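Local coordinates for amino acid ABC superfamily ATP binding cassette transporter, binding protein (Streptococcus pneumoniae, PDB 4H5F), which binds arginine in its cleft and probably delivers amino acids to an ATP-driven ABC uptake transporter as its extracellular solute-binding protein, at residues A[23-28]-A[172-177]; A[119-124]-A[140-145]. All blocks are in the same frame, centred on the assembly; numbering follows the deposited sequence.

Contact 1: A[23-28]-A[172-177]. With ARG (arginine), chain U.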
loop_
_atom_site.group_PDB
_atom_site.type_symbol
_atom_site.label_atom_id
_atom_site.label_comp_id
_atom_site.label_asym_id
_atom_site.label_seq_id
_atom_site.Cartn_x
_atom_site.Cartn_y
_atom_site.Cartn_z
ATOM N N ALA A 23 -5.336 3.999 3.510
ATOM C CA ALA A 23 -6.457 3.218 4.025
ATOM C C ALA A 23 -7.064 2.429 2.891
ATOM O O ALA A 23 -7.303 3.000 1.833
ATOM C CB ALA A 23 -7.514 4.160 4.641
ATOM N N PRO A 24 -7.385 1.136 3.106
ATOM C CA PRO A 24 -7.439 0.349 4.350
ATOM C C PRO A 24 -6.176 -0.432 4.705
ATOM O O PRO A 24 -6.163 -1.123 5.721
ATOM C CB PRO A 24 -8.552 -0.643 4.043
ATOM C CG PRO A 24 -8.342 -0.933 2.618
ATOM C CD PRO A 24 -7.985 0.387 1.993
ATOM N N PHE A 25 -5.136 -0.339 3.889
ATOM C CA PHE A 25 -3.875 -1.008 4.198
ATOM C C PHE A 25 -3.202 -0.435 5.459
ATOM O O PHE A 25 -2.936 -1.171 6.418
ATOM C CB PHE A 25 -2.913 -0.951 2.996
ATOM C CG PHE A 25 -3.389 -1.725 1.812
ATOM C CD1 PHE A 25 -3.195 -3.091 1.739
ATOM C CD2 PHE A 25 -4.039 -1.084 0.772
ATOM C CE1 PHE A 25 -3.645 -3.799 0.646
ATOM C CE2 PHE A 25 -4.481 -1.777 -0.321
ATOM C CZ PHE A 25 -4.294 -3.142 -0.387
ATOM N N GLU A 26 -2.905 0.862 5.453
ATOM C CA GLU A 26 -2.326 1.518 6.626
ATOM C C GLU A 26 -2.650 2.985 6.643
ATOM O O GLU A 26 -2.588 3.649 5.614
ATOM C CB GLU A 26 -0.808 1.336 6.715
ATOM C CG GLU A 26 -0.044 1.699 5.459
ATOM C CD GLU A 26 0.142 0.505 4.571
ATOM O OE1 GLU A 26 0.197 -0.616 5.103
ATOM O OE2 GLU A 26 0.226 0.664 3.343
ATOM N N PHE A 27 -2.990 3.489 7.823
ATOM C CA PHE A 27 -3.464 4.859 7.965
ATOM C C PHE A 27 -3.496 5.243 9.428
ATOM O O PHE A 27 -3.256 4.412 10.292
ATOM C CB PHE A 27 -4.836 5.069 7.270
ATOM C CG PHE A 27 -5.989 4.262 7.855
ATOM C CD1 PHE A 27 -6.168 2.923 7.539
ATOM C CD2 PHE A 27 -6.927 4.867 8.678
ATOM C CE1 PHE A 27 -7.229 2.199 8.047
ATOM C CE2 PHE A 27 -7.986 4.135 9.198
ATOM C CZ PHE A 27 -8.140 2.812 8.876
ATOM N N GLN A 28 -3.773 6.507 9.704
ATOM C CA GLN A 28 -3.796 6.986 11.074
ATOM C C GLN A 28 -5.209 7.150 11.623
ATOM O O GLN A 28 -6.105 7.610 10.917
ATOM C CB GLN A 28 -3.026 8.288 11.164
ATOM C CG GLN A 28 -1.582 8.085 10.853
ATOM C CD GLN A 28 -0.884 9.371 10.619
ATOM O OE1 GLN A 28 -0.523 9.693 9.489
ATOM N NE2 GLN A 28 -0.688 10.133 11.684
ATOM N N GLU A 172 -6.923 -0.167 -5.884
ATOM C CA GLU A 172 -8.375 -0.069 -5.820
ATOM C C GLU A 172 -8.988 -0.046 -4.413
ATOM O O GLU A 172 -9.947 0.694 -4.182
ATOM C CB GLU A 172 -9.057 -1.157 -6.663
ATOM C CG GLU A 172 -10.572 -1.183 -6.486
ATOM C CD GLU A 172 -11.268 -2.081 -7.474
ATOM O OE1 GLU A 172 -11.234 -3.316 -7.293
ATOM O OE2 GLU A 172 -11.850 -1.549 -8.442
ATOM N N PRO A 173 -8.468 -0.860 -3.474
ATOM C CA PRO A 173 -9.089 -0.791 -2.146
ATOM C C PRO A 173 -8.996 0.603 -1.518
ATOM O O PRO A 173 -9.883 0.985 -0.745
ATOM C CB PRO A 173 -8.281 -1.810 -1.335
ATOM C CG PRO A 173 -7.872 -2.824 -2.351
ATOM C CD PRO A 173 -7.570 -2.024 -3.593
ATOM N N VAL A 174 -7.946 1.349 -1.859
ATOM C CA VAL A 174 -7.770 2.704 -1.362
ATOM C C VAL A 174 -8.746 3.680 -2.026
ATOM O O VAL A 174 -9.308 4.559 -1.361
ATOM C CB VAL A 174 -6.326 3.186 -1.570
ATOM C CG1 VAL A 174 -6.139 4.568 -0.978
ATOM C CG2 VAL A 174 -5.366 2.209 -0.935
ATOM N N ALA A 175 -8.943 3.528 -3.333
ATOM C CA ALA A 175 -9.901 4.350 -4.068
ATOM C C ALA A 175 -11.334 4.101 -3.573
ATOM O O ALA A 175 -12.131 5.022 -3.444
ATOM C CB ALA A 175 -9.785 4.083 -5.554
ATOM N N LEU A 176 -11.643 2.848 -3.271
ATOM C CA LEU A 176 -12.958 2.472 -2.771
ATOM C C LEU A 176 -13.202 3.005 -1.375
ATOM O O LEU A 176 -14.334 3.284 -0.990
ATOM C CB LEU A 176 -13.088 0.958 -2.765
ATOM C CG LEU A 176 -13.253 0.387 -4.164
ATOM C CD1 LEU A 176 -13.239 -1.136 -4.142
ATOM C CD2 LEU A 176 -14.550 0.902 -4.741
ATOM N N SER A 177 -12.132 3.140 -0.614
ATOM C CA SER A 177 -12.225 3.660 0.730
ATOM C C SER A 177 -12.501 5.164 0.706
ATOM O O SER A 177 -13.429 5.638 1.376
ATOM C CB SER A 177 -10.948 3.348 1.501
ATOM O OG SER A 177 -11.166 3.530 2.886
HETATM N N ARG U . 1.109 -0.978 -4.562
HETATM C CA ARG U . 1.875 0.170 -5.007
HETATM C C ARG U . 3.358 -0.131 -5.047
HETATM O O ARG U . 4.126 0.612 -5.643
HETATM C CB ARG U . 1.600 1.394 -4.123
HETATM C CG ARG U . 1.695 1.134 -2.629
HETATM C CD ARG U . 1.699 2.457 -1.844
HETATM N NE ARG U . 1.611 2.234 -0.403
HETATM C CZ ARG U . 1.446 3.195 0.498
HETATM N NH1 ARG U . 1.348 4.459 0.115
HETATM N NH2 ARG U . 1.371 2.890 1.791
HETATM O OXT ARG U . 3.839 -1.118 -4.498
HETATM O O HOH W 1 -8.333 5.702 1.693
#

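Contact 2: A[119-124]-A[140-145]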
loop_
_atom_site.group_PDB
_atom_site.type_symbol
_atom_site.label_atom_id
_atom_site.label_comp_id
_atom_site.label_asym_id
_atom_site.label_seq_id
_atom_site.Cartn_x
_atom_site.Cartn_y
_atom_site.Cartn_z
ATOM N N THR A 119 -8.547 7.585 -23.629
ATOM C CA THR A 119 -8.603 8.824 -24.390
ATOM C C THR A 119 -8.995 10.022 -23.523
ATOM O O THR A 119 -8.447 11.115 -23.663
ATOM C CB THR A 119 -9.577 8.649 -25.566
ATOM O OG1 THR A 119 -9.067 7.625 -26.424
ATOM C CG2 THR A 119 -9.732 9.936 -26.355
ATOM N N SER A 120 -9.951 9.801 -22.625
ATOM C CA SER A 120 -10.417 10.820 -21.680
ATOM C C SER A 120 -9.328 11.266 -20.691
ATOM O O SER A 120 -9.236 12.448 -20.351
ATOM C CB SER A 120 -11.626 10.285 -20.902
ATOM O OG SER A 120 -11.307 9.084 -20.201
ATOM N N LEU A 121 -8.512 10.315 -20.233
ATOM C CA LEU A 121 -7.424 10.598 -19.293
ATOM C C LEU A 121 -6.259 11.340 -19.924
ATOM O O LEU A 121 -5.571 12.083 -19.236
ATOM C CB LEU A 121 -6.883 9.305 -18.683
ATOM C CG LEU A 121 -7.739 8.465 -17.740
ATOM C CD1 LEU A 121 -6.991 7.197 -17.374
ATOM C CD2 LEU A 121 -8.077 9.264 -16.519
ATOM N N GLU A 122 -6.023 11.121 -21.222
ATOM C CA GLU A 122 -4.842 11.669 -21.915
ATOM C C GLU A 122 -4.712 13.185 -21.878
ATOM O O GLU A 122 -3.605 13.716 -21.966
ATOM C CB GLU A 122 -4.797 11.203 -23.366
ATOM C CG GLU A 122 -4.473 9.734 -23.513
ATOM C CD GLU A 122 -4.712 9.227 -24.918
ATOM O OE1 GLU A 122 -4.914 10.069 -25.824
ATOM O OE2 GLU A 122 -4.704 7.986 -25.111
ATOM N N SER A 123 -5.835 13.886 -21.754
ATOM C CA SER A 123 -5.807 15.341 -21.728
ATOM C C SER A 123 -6.086 15.868 -20.325
ATOM O O SER A 123 -6.082 17.074 -20.086
ATOM C CB SER A 123 -6.802 15.916 -22.735
ATOM O OG SER A 123 -8.061 15.276 -22.621
ATOM N N ALA A 124 -6.314 14.944 -19.402
ATOM C CA ALA A 124 -6.563 15.294 -18.013
ATOM C C ALA A 124 -5.276 15.419 -17.228
ATOM O O ALA A 124 -4.233 14.910 -17.621
ATOM C CB ALA A 124 -7.425 14.251 -17.372
ATOM N N GLU A 140 4.203 4.831 -18.400
ATOM C CA GLU A 140 4.370 3.839 -19.466
ATOM C C GLU A 140 3.218 3.804 -20.479
ATOM O O GLU A 140 3.446 3.772 -21.686
ATOM C CB GLU A 140 4.581 2.445 -18.863
ATOM C CG GLU A 140 5.943 2.268 -18.197
ATOM C CD GLU A 140 6.108 0.934 -17.454
ATOM O OE1 GLU A 140 5.169 0.100 -17.455
ATOM O OE2 GLU A 140 7.194 0.725 -16.862
ATOM N N GLN A 141 1.984 3.824 -19.991
ATOM C CA GLN A 141 0.838 3.663 -20.871
ATOM C C GLN A 141 0.194 4.969 -21.334
ATOM O O GLN A 141 -0.436 5.013 -22.387
ATOM C CB GLN A 141 -0.197 2.764 -20.206
ATOM C CG GLN A 141 0.363 1.425 -19.816
ATOM C CD GLN A 141 -0.636 0.586 -19.105
ATOM O OE1 GLN A 141 -1.798 0.536 -19.492
ATOM N NE2 GLN A 141 -0.202 -0.081 -18.048
ATOM N N LEU A 142 0.349 6.031 -20.551
ATOM C CA LEU A 142 -0.195 7.331 -20.938
ATOM C C LEU A 142 0.881 8.425 -20.924
ATOM O O LEU A 142 0.739 9.413 -20.210
ATOM C CB LEU A 142 -1.339 7.724 -19.995
ATOM C CG LEU A 142 -2.609 6.873 -19.983
ATOM C CD1 LEU A 142 -3.444 7.188 -18.759
ATOM C CD2 LEU A 142 -3.412 7.121 -21.246
ATOM N N PRO A 143 1.948 8.268 -21.729
ATOM C CA PRO A 143 3.108 9.180 -21.679
ATOM C C PRO A 143 2.844 10.646 -22.080
ATOM O O PRO A 143 3.693 11.509 -21.809
ATOM C CB PRO A 143 4.087 8.538 -22.662
ATOM C CG PRO A 143 3.199 7.823 -23.635
ATOM C CD PRO A 143 2.081 7.276 -22.809
ATOM N N LYS A 144 1.699 10.911 -22.705
ATOM C CA LYS A 144 1.303 12.263 -23.112
ATOM C C LYS A 144 0.240 12.884 -22.188
ATOM O O LYS A 144 -0.182 14.026 -22.390
ATOM C CB LYS A 144 0.832 12.272 -24.576
ATOM C CG LYS A 144 1.877 12.803 -25.572
ATOM C CD LYS A 144 3.201 12.024 -25.515
ATOM C CE LYS A 144 4.351 12.795 -26.167
ATOM N NZ LYS A 144 5.641 12.089 -25.983
ATOM N N ALA A 145 -0.189 12.122 -21.182
ATOM C CA ALA A 145 -1.001 12.645 -20.088
ATOM C C ALA A 145 -0.106 13.474 -19.168
ATOM O O ALA A 145 1.076 13.180 -19.007
ATOM C CB ALA A 145 -1.645 11.510 -19.314
#

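Contact 1: A[23-28]-A[172-177]
The carbonyl oxygen of Ala23 faces helix 172-181 and takes both a water hydrogen bond and a CA-H contact. The water donates to Ala23 O at 2.9 Å and, more weakly, to Val174 O; Val174 CA lies 3.2 Å from Ala23 O, with 150° at the hydrogen. No direct hydrogen bond joins 23-28 to 172-177; the rest is van der Waals packing, mostly apolar. Pro24, behind a cis peptide bond, sets its CD against the carbonyl of Pro173 (CD to O 3.4 Å), and the two proline rings cross at about a right angle. Phe25 CE2 lies 3.9 Å from Pro173 CB, while Val174 CG2, beside its backbone N (chi1 -177°), meets the ring edge in plane. Glu26 OE2 lines the site, accepting a hydrogen bond from NH2 of the bound arginine (2.9 Å), which Asp171, just before the helix, also holds. The contact thus spans the cleft between the lobes, consistent with the closed, ligand-bound form of a periplasmic-binding-protein fold. Helix 227-237 packs on this loop through Leu232, Ala235 and Tyr228, while Ala175 turns to strands 103-108 and 185-187.

Contact 2: A[119-124]-A[140-145]
With chi1 of -67° in Leu121 and -65° in Leu142, both leucines carry CG beside the backbone N and opposite the carbonyl carbon, and their branched ends meet between the two segments. The side chains cross at about a right angle. Leu142 uses its two methyls on different neighbours: CD1 touches Leu121 CD1 at 3.8 Å and also lies near Leu121 CB, whereas CD2 packs against the aliphatic part of Glu122, 3.6 Å from its CG. Glu122 CG lies over this methyl, and the chain runs on extended beyond it with OE2 still near the same CD2.

The backbones approach most closely at Glu122 and Ala145. There the CA-H of Ala145 is directed at the carbonyl of Glu122, with Ala145 CA 3.4 Å from Glu122 O and an angle of 153° at the hydrogen. Ala145 CB lies 4.0 Å from Leu121 O, so the small methyl rests against the backbone of the other segment. No hydrogen bond crosses the contact. Each segment instead closes its own type I beta turn: Ala124 N bonds to Leu121 O, and Ala145 N to Leu142 O, both at 3.0 Å.

Leu121, Leu142 and Ala145 all also touch Ile126 on strand 125-129, and Ser123 O accepts a hydrogen bond from Gln146 NE2. The turns lead into the neighbouring parallel strands 125-129 and 146-150, with helix 133-141 between those strands along the chain: this is the beta-alpha-beta crossover arrangement of an alpha/beta lobe in a periplasmic-binding-protein fold.

How the contacts relate
From the N terminus, the chain first passes through 23-28, then reaches 119-124 and, after strand 125-129 and most of helix 133-141, returns at 140-145, the helix end and the turn that follows, to close the small loop of contact 2. It continues through strands 146-150 and 167-171, the latter leading directly into the helix where 172-177 meets 23-28; this closes the longer loop of contact 1, inside which contact 2 is nested. Contact 1 ties the loop running into strand 27-29, in one lobe, to helix 172-181 of the other, across the cleft; contact 2 links the approaches to two adjacent strands of the five-stranded sheet. Their centres are 25 Å apart, without touching.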